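Side-chain contact in VP5 (Halorubrum pleomorphic virus 6, PDB 6QGL), which is an envelope protein of a haloarchaeal pleomorphic virus and probably drives fusion of the viral and host membranes: residues K121-T126 with Q225-S230. Residues are numbered along the deposited sequence; the frame is centred on the assembly and turned at random.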
# COMPACT_ATOMS: atom_id res chain seq x y z
N LYS A 121 8.75 12.37 -0.51
CA LYS A 121 9.64 11.78 -1.51
C LYS A 121 8.84 11.02 -2.57
O LYS A 121 9.13 11.16 -3.75
CB LYS A 121 10.70 10.87 -0.87
CG LYS A 121 12.08 11.49 -0.77
CD LYS A 121 12.99 10.80 0.24
CE LYS A 121 13.59 9.49 -0.20
NZ LYS A 121 14.18 8.75 0.95
N SER A 122 7.81 10.25 -2.14
CA SER A 122 6.95 9.48 -3.05
C SER A 122 6.06 10.38 -3.91
O SER A 122 5.79 10.03 -5.06
CB SER A 122 6.15 8.42 -2.31
OG SER A 122 4.99 8.94 -1.68
N TRP A 123 5.63 11.55 -3.37
CA TRP A 123 4.84 12.54 -4.11
C TRP A 123 5.74 13.12 -5.20
O TRP A 123 5.34 13.15 -6.36
CB TRP A 123 4.31 13.66 -3.19
CG TRP A 123 3.87 14.89 -3.93
CD1 TRP A 123 4.58 16.03 -4.13
CD2 TRP A 123 2.64 15.05 -4.65
NE1 TRP A 123 3.86 16.91 -4.91
CE2 TRP A 123 2.66 16.35 -5.22
CE3 TRP A 123 1.50 14.25 -4.84
CZ2 TRP A 123 1.60 16.85 -5.98
CZ3 TRP A 123 0.45 14.75 -5.59
CH2 TRP A 123 0.51 16.03 -6.16
N ASN A 124 6.96 13.55 -4.81
CA ASN A 124 7.97 14.12 -5.70
C ASN A 124 8.27 13.20 -6.87
O ASN A 124 8.33 13.69 -8.00
CB ASN A 124 9.24 14.45 -4.93
CG ASN A 124 9.13 15.70 -4.08
OD1 ASN A 124 8.11 16.41 -4.06
ND2 ASN A 124 10.19 16.00 -3.35
N GLU A 125 8.40 11.88 -6.62
CA GLU A 125 8.65 10.90 -7.67
C GLU A 125 7.45 10.77 -8.63
O GLU A 125 7.67 10.70 -9.84
CB GLU A 125 9.05 9.54 -7.08
CG GLU A 125 9.65 8.57 -8.10
CD GLU A 125 10.79 9.09 -8.95
OE1 GLU A 125 11.76 9.65 -8.38
OE2 GLU A 125 10.72 8.95 -10.19
N THR A 126 6.21 10.77 -8.10
CA THR A 126 4.97 10.68 -8.89
C THR A 126 4.92 11.85 -9.88
O THR A 126 4.69 11.66 -11.08
CB THR A 126 3.74 10.69 -7.94
OG1 THR A 126 3.87 9.67 -6.95
CG2 THR A 126 2.42 10.53 -8.69
N GLN A 225 -7.77 7.83 -12.55
CA GLN A 225 -7.62 9.08 -11.81
C GLN A 225 -6.54 8.87 -10.76
O GLN A 225 -6.65 7.95 -9.95
CB GLN A 225 -8.94 9.50 -11.13
CG GLN A 225 -10.05 9.91 -12.09
CD GLN A 225 -11.38 10.22 -11.43
OE1 GLN A 225 -12.35 10.59 -12.09
NE2 GLN A 225 -11.47 10.08 -10.11
N TYR A 226 -5.48 9.69 -10.79
CA TYR A 226 -4.40 9.61 -9.81
C TYR A 226 -3.92 11.01 -9.45
O TYR A 226 -4.48 11.98 -9.96
CB TYR A 226 -3.27 8.65 -10.27
CG TYR A 226 -2.22 9.22 -11.19
CD1 TYR A 226 -2.55 9.71 -12.45
CD2 TYR A 226 -0.87 9.17 -10.85
CE1 TYR A 226 -1.58 10.21 -13.32
CE2 TYR A 226 0.12 9.65 -11.71
CZ TYR A 226 -0.24 10.17 -12.94
OH TYR A 226 0.73 10.65 -13.79
N MET A 227 -2.93 11.13 -8.52
CA MET A 227 -2.41 12.41 -7.99
C MET A 227 -3.54 13.18 -7.30
O MET A 227 -3.52 14.42 -7.31
CB MET A 227 -1.82 13.27 -9.12
CG MET A 227 -0.46 12.89 -9.56
SD MET A 227 -0.08 13.82 -11.07
CE MET A 227 0.20 15.46 -10.39
N LYS A 228 -4.53 12.46 -6.75
CA LYS A 228 -5.70 13.04 -6.10
C LYS A 228 -5.31 13.81 -4.85
O LYS A 228 -4.72 13.23 -3.93
CB LYS A 228 -6.71 11.94 -5.74
CG LYS A 228 -7.62 11.51 -6.88
CD LYS A 228 -8.29 10.20 -6.57
CE LYS A 228 -9.62 10.04 -7.24
NZ LYS A 228 -10.23 8.72 -6.92
N PHE A 229 -5.61 15.12 -4.84
CA PHE A 229 -5.31 15.96 -3.68
C PHE A 229 -6.06 15.45 -2.45
O PHE A 229 -5.47 15.40 -1.38
CB PHE A 229 -5.64 17.44 -3.93
CG PHE A 229 -5.56 18.30 -2.70
CD1 PHE A 229 -4.33 18.75 -2.23
CD2 PHE A 229 -6.70 18.64 -1.98
CE1 PHE A 229 -4.25 19.54 -1.07
CE2 PHE A 229 -6.62 19.42 -0.82
CZ PHE A 229 -5.39 19.88 -0.39
N SER A 230 -7.34 15.05 -2.61
CA SER A 230 -8.16 14.52 -1.53
C SER A 230 -7.53 13.28 -0.87
O SER A 230 -7.60 13.15 0.35
CB SER A 230 -9.57 14.20 -2.03
OG SER A 230 -9.59 13.08 -2.90
O HOH W 1 3.26 9.63 -12.51
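The Tyr-226 ring meets Thr-126 obliquely, CE2 lying 3.9 Å from the CG2 methyl, while one ring face carries CG of its neighbour Met-227 near the rim and a water sits in plane at the edge. The indole of Trp-123 receives Met-227 at its benzo end, also obliquely, with CH2 4.3 Å from CE; Trp-232 stacks edge-to-face with the same indole, and NE1 is tied to Leu-184 O. Here the β-hairpin of strands 219-221 and 224-226 runs into helix 229-257, with Lys-228 at its N-cap position, and the link between them packs against the long helix 97-140. Met-227, in this link, has a left-handed backbone conformation (phi 61°, psi 29°). Its side chain lies against the helix, CG 3.8 Å from Thr-126 CG2, and a bend at chi3 (73°) sets the direction of the CE methyl, which ends near the indole. A water bridges the segments, donating to Thr-126 O (2.9 Å) and accepting from Tyr-226 OH (3.0 Å). With its methyl anti to the backbone N, Thr-126 keeps OG1 turned back on its own helix, where OG1 and the amide N approach Ser-122 O from opposite faces of the carbonyl plane, OG1 at 2.7 Å.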